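Local coordinates for MAU2 chromatid cohesion factor homolog (Saccharomyces cerevisiae, PDB 4XDN), which forms a complex with SCC2 that is required for the association of cohesin with chromosomes, and so takes part in sister chromatid cohesion, at residues Phe89-Glu93 / Arg131-Leu135; Leu536-Tyr540 / Leu571-Glu577. All coordinates share one frame; numbering follows the deposited sequence.

Contact 1: residues Phe89-Glu93 / Arg131-Leu135; sequences FEMVE and RCEFL
Arg-131 reaches across to Phe-89 and lays its chain along the ring. Its CD sits over one face, 4.1 Å from the ring centroid and offset toward the rim, a CH-pi contact. The guanidinium follows as an off-centre cation-pi partner, with NH1 3.4 Å from Phe-89 CG. Its plane is turned 57° from the ring, so this is not a flat stack. CG of Arg-131 stands anti to the backbone N (chi1 -170°) and the chain runs extended to NE, which carries the charged end past the ring toward helix 81-98.

The polar network centres on one water. It donates to Phe-89 O at 2.8 Å and to Glu-93 OE2 at 2.6 Å, and accepts from Arg-131 NH1. The direct salt bridge from Glu-93 OE2 to Arg-131 NH2 is long, at 3.8 Å. Both charged groups have partners on the chain of another protein: a basic side chain for Glu-93 OE1 and a backbone group for Arg-131 NE.

Most apolar contacts lie around the same ring. Cys-132 SG approaches the edge in plane, 3.8 Å from Phe-89 CE1, a sulfur-aromatic contact. Leu-135 CD1 comes within 3.7 Å of Phe-89 CD1. Val-92 CG1 is a separate, looser partner of Leu-135 CD1.

The two helix segments run nearly parallel, 9° apart, their axes approaching to 12.2 Å. Helix 102-119 lies between them in sequence and touches Phe-89, Val-92 and Leu-135. Alternate helices aligned in this way are characteristic of an alpha-helical, TPR-like array, here meeting a partner protein.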
loop_
_atom_site.group_PDB
_atom_site.type_symbol
_atom_site.label_atom_id
_atom_site.label_comp_id
_atom_site.label_asym_id
_atom_site.label_seq_id
_atom_site.Cartn_x
_atom_site.Cartn_y
_atom_site.Cartn_z
ATOM N N PHE A 89 -0.916 -8.547 -32.203
ATOM C CA PHE A 89 -0.947 -8.671 -30.749
ATOM C C PHE A 89 0.456 -8.838 -30.164
ATOM O O PHE A 89 0.809 -8.166 -29.195
ATOM C CB PHE A 89 -1.832 -9.851 -30.329
ATOM C CG PHE A 89 -3.310 -9.633 -30.562
ATOM C CD1 PHE A 89 -3.852 -8.356 -30.610
ATOM C CD2 PHE A 89 -4.159 -10.717 -30.723
ATOM C CE1 PHE A 89 -5.208 -8.168 -30.821
ATOM C CE2 PHE A 89 -5.514 -10.531 -30.933
ATOM C CZ PHE A 89 -6.038 -9.256 -30.981
ATOM N N GLU A 90 1.256 -9.726 -30.752
ATOM C CA GLU A 90 2.620 -9.945 -30.277
ATOM C C GLU A 90 3.451 -8.679 -30.427
ATOM O O GLU A 90 4.197 -8.302 -29.521
ATOM C CB GLU A 90 3.283 -11.094 -31.035
ATOM C CG GLU A 90 2.746 -12.464 -30.680
ATOM C CD GLU A 90 3.439 -13.568 -31.450
ATOM O OE1 GLU A 90 4.665 -13.732 -31.284
ATOM O OE2 GLU A 90 2.758 -14.268 -32.227
ATOM N N MET A 91 3.317 -8.025 -31.576
ATOM C CA MET A 91 4.032 -6.783 -31.834
ATOM C C MET A 91 3.628 -5.686 -30.856
ATOM O O MET A 91 4.481 -5.055 -30.234
ATOM C CB MET A 91 3.776 -6.311 -33.263
ATOM C CG MET A 91 4.270 -4.900 -33.535
ATOM S SD MET A 91 3.963 -4.341 -35.212
ATOM C CE MET A 91 4.280 -2.598 -34.983
ATOM N N VAL A 92 2.323 -5.450 -30.745
ATOM C CA VAL A 92 1.798 -4.387 -29.899
ATOM C C VAL A 92 2.141 -4.650 -28.438
ATOM O O VAL A 92 2.348 -3.716 -27.666
ATOM C CB VAL A 92 0.267 -4.244 -30.068
ATOM C CG1 VAL A 92 -0.347 -3.439 -28.927
ATOM C CG2 VAL A 92 -0.050 -3.591 -31.399
ATOM N N GLU A 93 2.195 -5.924 -28.065
ATOM C CA GLU A 93 2.592 -6.313 -26.718
ATOM C C GLU A 93 3.957 -5.712 -26.386
ATOM O O GLU A 93 4.200 -5.279 -25.259
ATOM C CB GLU A 93 2.635 -7.838 -26.593
ATOM C CG GLU A 93 2.841 -8.353 -25.179
ATOM C CD GLU A 93 1.564 -8.371 -24.362
ATOM O OE1 GLU A 93 1.597 -8.914 -23.239
ATOM O OE2 GLU A 93 0.529 -7.849 -24.836
ATOM N N ARG A 131 -10.070 -8.987 -27.409
ATOM C CA ARG A 131 -8.703 -8.719 -26.990
ATOM C C ARG A 131 -8.279 -7.336 -27.473
ATOM O O ARG A 131 -7.542 -6.632 -26.781
ATOM C CB ARG A 131 -7.739 -9.787 -27.508
ATOM C CG ARG A 131 -6.356 -9.670 -26.884
ATOM C CD ARG A 131 -5.527 -10.934 -27.028
ATOM N NE ARG A 131 -4.445 -10.947 -26.046
ATOM C CZ ARG A 131 -3.344 -10.205 -26.136
ATOM N NH1 ARG A 131 -3.171 -9.390 -27.170
ATOM N NH2 ARG A 131 -2.416 -10.273 -25.191
ATOM N N CYS A 132 -8.750 -6.949 -28.656
ATOM C CA CYS A 132 -8.523 -5.596 -29.154
ATOM C C CYS A 132 -9.086 -4.581 -28.163
ATOM O O CYS A 132 -8.446 -3.576 -27.864
ATOM C CB CYS A 132 -9.161 -5.393 -30.534
ATOM S SG CYS A 132 -8.313 -6.203 -31.918
ATOM N N GLU A 133 -10.279 -4.860 -27.647
ATOM C CA GLU A 133 -10.934 -3.962 -26.702
ATOM C C GLU A 133 -10.194 -3.932 -25.368
ATOM O O GLU A 133 -10.103 -2.891 -24.721
ATOM C CB GLU A 133 -12.390 -4.382 -26.481
ATOM C CG GLU A 133 -13.289 -4.224 -27.707
ATOM C CD GLU A 133 -13.459 -2.778 -28.142
ATOM O OE1 GLU A 133 -13.293 -1.869 -27.305
ATOM O OE2 GLU A 133 -13.761 -2.551 -29.330
ATOM N N PHE A 134 -9.666 -5.080 -24.960
ATOM C CA PHE A 134 -8.920 -5.171 -23.715
ATOM C C PHE A 134 -7.636 -4.348 -23.811
ATOM O O PHE A 134 -7.295 -3.610 -22.894
ATOM C CB PHE A 134 -8.599 -6.629 -23.386
ATOM C CG PHE A 134 -8.193 -6.849 -21.958
ATOM C CD1 PHE A 134 -9.152 -6.977 -20.965
ATOM C CD2 PHE A 134 -6.856 -6.931 -21.607
ATOM C CE1 PHE A 134 -8.784 -7.179 -19.649
ATOM C CE2 PHE A 134 -6.480 -7.133 -20.289
ATOM C CZ PHE A 134 -7.446 -7.257 -19.309
ATOM N N LEU A 135 -6.935 -4.468 -24.931
ATOM C CA LEU A 135 -5.742 -3.667 -25.155
ATOM C C LEU A 135 -6.087 -2.181 -25.191
ATOM O O LEU A 135 -5.367 -1.357 -24.636
ATOM C CB LEU A 135 -5.054 -4.077 -26.460
ATOM C CG LEU A 135 -4.423 -5.471 -26.479
ATOM C CD1 LEU A 135 -3.955 -5.828 -27.883
ATOM C CD2 LEU A 135 -3.275 -5.554 -25.498
HETATM O O HOH W 1 -0.898 -7.747 -26.999
#

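Contact 2: residues Leu536-Tyr540 / Leu571-Glu577; sequences LREFY and LGGRMLE
Tyr-540 OH donates a 2.6 Å hydrogen bond to Glu-577 OE2. The oxygen receives it through its anti lone pair, on the side away from OE1. It lies at the edge of the tyrosine ring, in plane, while the carboxylate is turned 73° from that ring. Glu-577 bends at chi2 (-70°), which folds its acid group back to the hydroxyl. Ile-586 of helix 580-593 touches both side chains.

The ring itself lies against the backbone of helix 562-575. Gly-572 CA stands over the centre of one face, 3.8 Å from the centroid, in a CH-pi contact. With no side chain at Gly-572, the ring can lie directly on the helix, and the CA atoms of Tyr-540 and Gly-572 come to 5.8 Å. The two helices cross with a local close approach at Gly-572. The axes of the short segments cross at -121° and approach to 10.2 Å, within an all-helical part of the fold.

Leu-576 packs against three residues of helix 526-543. Its CD1 is 3.7 Å from Tyr-540 CD2 and also meets Leu-536 CG. Its CD2 lies over one face of the Arg-537 guanidinium, 3.7 Å from NH1. A water in the plane of that guanidinium links Arg-537 NH1 to Leu-576 O, at the exposed margin of the contact.

On the inner side, Leu-536 puts its two methyls on Leu-571. Leu-536 CD2 is 3.7 Å from Leu-571 CG and 3.9 Å from Met-575 SD. Leu-536 CD1 rests near Leu-571 CD2. Leu-510 of helix 499-513 touches both Leu-536 and Leu-571.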
loop_
_atom_site.group_PDB
_atom_site.type_symbol
_atom_site.label_atom_id
_atom_site.label_comp_id
_atom_site.label_asym_id
_atom_site.label_seq_id
_atom_site.Cartn_x
_atom_site.Cartn_y
_atom_site.Cartn_z
ATOM N N LEU A 536 -14.921 6.210 27.533
ATOM C CA LEU A 536 -13.814 5.910 28.430
ATOM C C LEU A 536 -14.098 4.650 29.237
ATOM O O LEU A 536 -13.237 3.781 29.370
ATOM C CB LEU A 536 -13.557 7.091 29.372
ATOM C CG LEU A 536 -12.557 6.862 30.507
ATOM C CD1 LEU A 536 -11.164 6.595 29.956
ATOM C CD2 LEU A 536 -12.549 8.054 31.448
ATOM N N ARG A 537 -15.313 4.559 29.766
ATOM C CA ARG A 537 -15.704 3.437 30.606
ATOM C C ARG A 537 -15.543 2.116 29.864
ATOM O O ARG A 537 -15.153 1.107 30.448
ATOM C CB ARG A 537 -17.149 3.607 31.076
ATOM C CG ARG A 537 -17.471 2.865 32.361
ATOM C CD ARG A 537 -18.911 3.095 32.786
ATOM N NE ARG A 537 -19.227 4.516 32.928
ATOM C CZ ARG A 537 -19.035 5.229 34.035
ATOM N NH1 ARG A 537 -18.524 4.666 35.125
ATOM N NH2 ARG A 537 -19.359 6.515 34.053
ATOM N N GLU A 538 -15.837 2.134 28.567
ATOM C CA GLU A 538 -15.710 0.945 27.738
ATOM C C GLU A 538 -14.248 0.544 27.560
ATOM O O GLU A 538 -13.898 -0.627 27.708
ATOM C CB GLU A 538 -16.363 1.178 26.373
ATOM C CG GLU A 538 -17.873 1.352 26.438
ATOM C CD GLU A 538 -18.494 1.638 25.082
ATOM O OE1 GLU A 538 -17.968 2.504 24.351
ATOM O OE2 GLU A 538 -19.511 0.995 24.747
ATOM N N PHE A 539 -13.396 1.516 27.247
ATOM C CA PHE A 539 -11.978 1.246 27.037
ATOM C C PHE A 539 -11.266 0.892 28.336
ATOM O O PHE A 539 -10.396 0.022 28.357
ATOM C CB PHE A 539 -11.288 2.449 26.387
ATOM C CG PHE A 539 -11.581 2.597 24.923
ATOM C CD1 PHE A 539 -11.094 1.673 24.012
ATOM C CD2 PHE A 539 -12.339 3.657 24.455
ATOM C CE1 PHE A 539 -11.362 1.801 22.663
ATOM C CE2 PHE A 539 -12.609 3.791 23.105
ATOM C CZ PHE A 539 -12.120 2.862 22.209
ATOM N N TYR A 540 -11.637 1.564 29.420
ATOM C CA TYR A 540 -10.964 1.364 30.696
ATOM C C TYR A 540 -11.322 0.022 31.330
ATOM O O TYR A 540 -10.454 -0.667 31.865
ATOM C CB TYR A 540 -11.304 2.495 31.665
ATOM C CG TYR A 540 -10.747 2.263 33.046
ATOM C CD1 TYR A 540 -9.378 2.269 33.269
ATOM C CD2 TYR A 540 -11.587 2.027 34.125
ATOM C CE1 TYR A 540 -8.860 2.053 34.527
ATOM C CE2 TYR A 540 -11.080 1.811 35.388
ATOM C CZ TYR A 540 -9.714 1.825 35.582
ATOM O OH TYR A 540 -9.196 1.610 36.835
ATOM N N LEU A 571 -6.470 8.007 33.412
ATOM C CA LEU A 571 -7.732 8.710 33.229
ATOM C C LEU A 571 -8.870 7.953 33.906
ATOM O O LEU A 571 -9.688 8.542 34.614
ATOM C CB LEU A 571 -8.012 8.896 31.737
ATOM C CG LEU A 571 -9.217 9.733 31.315
ATOM C CD1 LEU A 571 -9.202 11.101 31.966
ATOM C CD2 LEU A 571 -9.223 9.868 29.800
ATOM N N GLY A 572 -8.909 6.641 33.693
ATOM C CA GLY A 572 -9.910 5.799 34.321
ATOM C C GLY A 572 -9.783 5.804 35.832
ATOM O O GLY A 572 -10.780 5.881 36.547
ATOM N N GLY A 573 -8.550 5.721 36.319
ATOM C CA GLY A 573 -8.293 5.718 37.748
ATOM C C GLY A 573 -8.721 7.012 38.414
ATOM O O GLY A 573 -9.194 7.011 39.549
ATOM N N ARG A 574 -8.557 8.120 37.700
ATOM C CA ARG A 574 -8.898 9.436 38.228
ATOM C C ARG A 574 -10.399 9.708 38.191
ATOM O O ARG A 574 -10.948 10.313 39.115
ATOM C CB ARG A 574 -8.164 10.521 37.440
ATOM C CG ARG A 574 -6.749 10.811 37.923
ATOM C CD ARG A 574 -6.709 11.959 38.928
ATOM N NE ARG A 574 -5.532 12.803 38.735
ATOM C CZ ARG A 574 -5.294 13.925 39.408
ATOM N NH1 ARG A 574 -6.150 14.347 40.328
ATOM N NH2 ARG A 574 -4.196 14.626 39.160
ATOM N N MET A 575 -11.058 9.259 37.125
ATOM C CA MET A 575 -12.459 9.605 36.881
ATOM C C MET A 575 -13.459 8.534 37.314
ATOM O O MET A 575 -14.577 8.859 37.709
ATOM C CB MET A 575 -12.672 9.895 35.395
ATOM C CG MET A 575 -11.871 11.073 34.863
ATOM S SD MET A 575 -12.401 11.572 33.210
ATOM C CE MET A 575 -14.007 12.278 33.566
ATOM N N LEU A 576 -13.065 7.266 37.236
ATOM C CA LEU A 576 -14.016 6.163 37.379
ATOM C C LEU A 576 -13.863 5.352 38.668
ATOM O O LEU A 576 -14.822 4.721 39.111
ATOM C CB LEU A 576 -13.893 5.227 36.173
ATOM C CG LEU A 576 -14.027 5.911 34.808
ATOM C CD1 LEU A 576 -13.856 4.902 33.682
ATOM C CD2 LEU A 576 -15.368 6.628 34.684
ATOM N N GLU A 577 -12.675 5.365 39.265
ATOM C CA GLU A 577 -12.429 4.586 40.476
ATOM C C GLU A 577 -12.726 5.394 41.742
ATOM O O GLU A 577 -12.362 6.565 41.833
ATOM C CB GLU A 577 -10.983 4.089 40.499
ATOM C CG GLU A 577 -10.621 3.174 39.329
ATOM C CD GLU A 577 -11.293 1.812 39.406
ATOM O OE1 GLU A 577 -12.034 1.557 40.377
ATOM O OE2 GLU A 577 -11.069 0.992 38.490
HETATM O O HOH W 2 -17.701 5.003 38.189
#

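How the contacts relate
From the N terminus, the chain first meets contact 1. It closes a loop of 37 residues, mostly helix, and ties helix 81-98 to helix 126-144, with helix 102-119 between them in sequence. The chain then runs through many more helices and a two-stranded antiparallel sheet before contact 2. There, residues 536-540 and 571-577 close a second loop of 30 residues, part of it not modelled, and join helix 526-543 to helix 562-575. The loops follow in series and neither nest nor cross. The centres of contact 1 and contact 2 are about 63 Å apart, on opposite sides of the chain's centre. Another protein reaches contact 1, whereas no other chain of the assembly touches contact 2.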